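Local coordinates for sporozoite surface protein 2 (PDB 4HQO) that serves as a sporozoite surface adhesin for gliding motility, probably gripping ligands through its metal-binding von Willebrand factor A domain, at residues P34-I37 with T38-P42. The protein carries 4 engineered substitutions. Residues are numbered along the deposited sequence; the frame is centred on the assembly and turned at random.
Sequences PNWI and TKVIP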
ATOM      1  N   PRO A  34     -27.250  16.253   9.014  1.00 38.45           N
ATOM      2  CA  PRO A  34     -27.275  17.134   7.844  1.00 40.26           C
ATOM      3  C   PRO A  34     -25.922  17.207   7.145  1.00 38.85           C
ATOM      4  O   PRO A  34     -25.884  17.226   5.918  1.00 40.35           O
ATOM      5  CB  PRO A  34     -27.657  18.495   8.434  1.00 45.20           C
ATOM      6  CG  PRO A  34     -28.385  18.176   9.686  1.00 38.43           C
ATOM      7  CD  PRO A  34     -27.702  16.960  10.232  1.00 38.36           C
ATOM      8  N   ASN A  35     -24.834  17.208   7.909  1.00 32.50           N
ATOM      9  CA  ASN A  35     -23.501  17.242   7.316  1.00 31.24           C
ATOM     10  C   ASN A  35     -23.168  15.935   6.595  1.00 37.90           C
ATOM     11  O   ASN A  35     -22.533  15.945   5.543  1.00 41.56           O
ATOM     12  CB  ASN A  35     -22.441  17.548   8.382  1.00 31.18           C
ATOM     13  CG  ASN A  35     -21.103  17.904   7.781  1.00 39.41           C
ATOM     14  OD1 ASN A  35     -20.258  17.034   7.575  1.00 37.89           O
ATOM     15  ND2 ASN A  35     -20.906  19.186   7.481  1.00 38.70           N
ATOM     16  N   TRP A  36     -23.595  14.816   7.174  1.00 32.21           N
ATOM     17  CA  TRP A  36     -23.472  13.504   6.540  1.00 33.24           C
ATOM     18  C   TRP A  36     -24.015  13.524   5.092  1.00 31.39           C
ATOM     19  O   TRP A  36     -23.378  13.026   4.164  1.00 32.39           O
ATOM     20  CB  TRP A  36     -24.226  12.457   7.378  1.00 34.18           C
ATOM     21  CG  TRP A  36     -23.969  11.037   6.968  1.00 26.76           C
ATOM     22  CD1 TRP A  36     -24.826  10.204   6.297  1.00 31.48           C
ATOM     23  CD2 TRP A  36     -22.770  10.284   7.187  1.00 29.36           C
ATOM     24  NE1 TRP A  36     -24.231   8.980   6.081  1.00 25.66           N
ATOM     25  CE2 TRP A  36     -22.969   9.004   6.628  1.00 29.95           C
ATOM     26  CE3 TRP A  36     -21.545  10.567   7.817  1.00 26.99           C
ATOM     27  CZ2 TRP A  36     -21.992   8.015   6.664  1.00 32.76           C
ATOM     28  CZ3 TRP A  36     -20.577   9.581   7.855  1.00 27.00           C
ATOM     29  CH2 TRP A  36     -20.803   8.323   7.281  1.00 31.27           C
ATOM     30  N   ILE A  37     -25.175  14.138   4.905  1.00 30.45           N
ATOM     31  CA  ILE A  37     -25.847  14.119   3.616  1.00 32.17           C
ATOM     32  C   ILE A  37     -25.317  15.153   2.629  1.00 41.14           C
ATOM     33  O   ILE A  37     -25.153  14.865   1.437  1.00 37.65           O
ATOM     34  CB  ILE A  37     -27.372  14.328   3.799  1.00 33.60           C
ATOM     35  CG1 ILE A  37     -27.967  13.186   4.630  1.00 37.03           C
ATOM     36  CG2 ILE A  37     -28.074  14.452   2.450  1.00 37.70           C
ATOM     37  CD1 ILE A  37     -27.701  11.791   4.048  1.00 33.34           C
ATOM     38  N   THR A  38     -25.065  16.364   3.116  1.00 34.00           N
ATOM     39  CA  THR A  38     -24.717  17.474   2.227  1.00 41.30           C
ATOM     40  C   THR A  38     -23.220  17.625   1.997  1.00 34.83           C
ATOM     41  O   THR A  38     -22.800  18.306   1.069  1.00 38.79           O
ATOM     42  CB  THR A  38     -25.235  18.814   2.771  1.00 40.77           C
ATOM     43  OG1 THR A  38     -24.560  19.105   4.000  1.00 43.50           O
ATOM     44  CG2 THR A  38     -26.747  18.762   3.003  1.00 40.47           C
ATOM     45  N   LYS A  39     -22.436  16.961   2.830  1.00 32.21           N
ATOM     46  CA  LYS A  39     -20.986  17.139   2.835  1.00 44.56           C
ATOM     47  C   LYS A  39     -20.203  15.822   2.785  1.00 36.64           C
ATOM     48  O   LYS A  39     -19.363  15.613   1.905  1.00 36.79           O
ATOM     49  CB  LYS A  39     -20.562  17.976   4.060  1.00 38.35           C
ATOM     50  CG  LYS A  39     -19.097  17.847   4.442  1.00 57.64           C
ATOM     51  CD  LYS A  39     -18.201  18.688   3.558  1.00 73.71           C
ATOM     52  CE  LYS A  39     -16.772  18.706   4.091  1.00 76.81           C
ATOM     53  NZ  LYS A  39     -15.910  19.611   3.285  1.00 79.31           N
ATOM     54  N   VAL A  40     -20.461  14.934   3.737  1.00 33.88           N
ATOM     55  CA  VAL A  40     -19.673  13.703   3.836  1.00 30.93           C
ATOM     56  C   VAL A  40     -19.900  12.724   2.681  1.00 40.91           C
ATOM     57  O   VAL A  40     -18.944  12.232   2.076  1.00 35.91           O
ATOM     58  CB  VAL A  40     -19.933  12.960   5.144  1.00 30.43           C
ATOM     59  CG1 VAL A  40     -19.058  11.713   5.221  1.00 25.30           C
ATOM     60  CG2 VAL A  40     -19.673  13.890   6.338  1.00 37.50           C
ATOM     61  N   ILE A  41     -21.163  12.415   2.395  1.00 36.45           N
ATOM     62  CA  ILE A  41     -21.484  11.530   1.277  1.00 31.20           C
ATOM     63  C   ILE A  41     -20.968  12.076  -0.066  1.00 35.33           C
ATOM     64  O   ILE A  41     -20.314  11.345  -0.808  1.00 33.69           O
ATOM     65  CB  ILE A  41     -23.000  11.184   1.218  1.00 41.41           C
ATOM     66  CG1 ILE A  41     -23.408  10.370   2.452  1.00 32.77           C
ATOM     67  CG2 ILE A  41     -23.334  10.431  -0.058  1.00 31.77           C
ATOM     68  CD1 ILE A  41     -22.719   9.018   2.558  1.00 24.03           C
ATOM     69  N   PRO A  42     -21.243  13.359  -0.385  1.00 31.08           N
ATOM     70  CA  PRO A  42     -20.646  13.875  -1.629  1.00 32.22           C
ATOM     71  C   PRO A  42     -19.107  13.845  -1.621  1.00 36.62           C
ATOM     72  O   PRO A  42     -18.514  13.671  -2.675  1.00 38.55           O
ATOM     73  CB  PRO A  42     -21.148  15.321  -1.684  1.00 37.89           C
ATOM     74  CG  PRO A  42     -22.413  15.311  -0.888  1.00 36.93           C
ATOM     75  CD  PRO A  42     -22.142  14.350   0.235  1.00 32.16           C
TER
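Asn35 O takes two backbone N-H groups at once, from Lys39 and from Val40, and this marks a wide pi-type turn near the start of helix 33-49. That helix makes the crossover of a beta-alpha-beta unit, between strands 19-26 and 58-65 of the von Willebrand factor A domain. Val40 N lies 2.9 Å from Asn35 O, and its bond is the straighter of the two, while Lys39 N comes in bent at 133°. Ile41 N then bonds to Trp36 O, five residues back, almost in line with the carbonyl. Pro42 has no N-H to carry the pattern on; its CD sits 3.3 Å from Ile37 O, and the helix kinks here.

Before the wide turn, Pro34 O is also held twice by one residue, through Thr38 N and Thr38 OG1. Thr38 OG1, 3.0 Å from Pro34 O, arrives from above the carbonyl plane; chi1 of 65° tucks OG1 back over the helix backbone.

The apolar side of the turn is built round Trp36. Its CG lies opposite the backbone N (chi1 -170°), and the first bond of its side chain points away from 38-42, yet Val40 and Ile41 still reach the indole. Ile41 CG1 makes a CH-pi contact over the five-membered ring of Trp36, 4.2 Å from its centroid. Val40 CG1 packs obliquely against Trp36 CZ3 at 3.7 Å. Leu93 O accepts the indole NE1 hydrogen, and Tyr97 meets the ring edge-to-face, tying the helix to helix 83-96 and the residues just after it. The magnesium ion is about 11 Å from the Trp36 side chain.

Beside this, Asn35 and Lys39 run alongside each other, and Asn35 OD1, weakly bonded to Gly163 N, rests 3.4 Å from Val40 CG2.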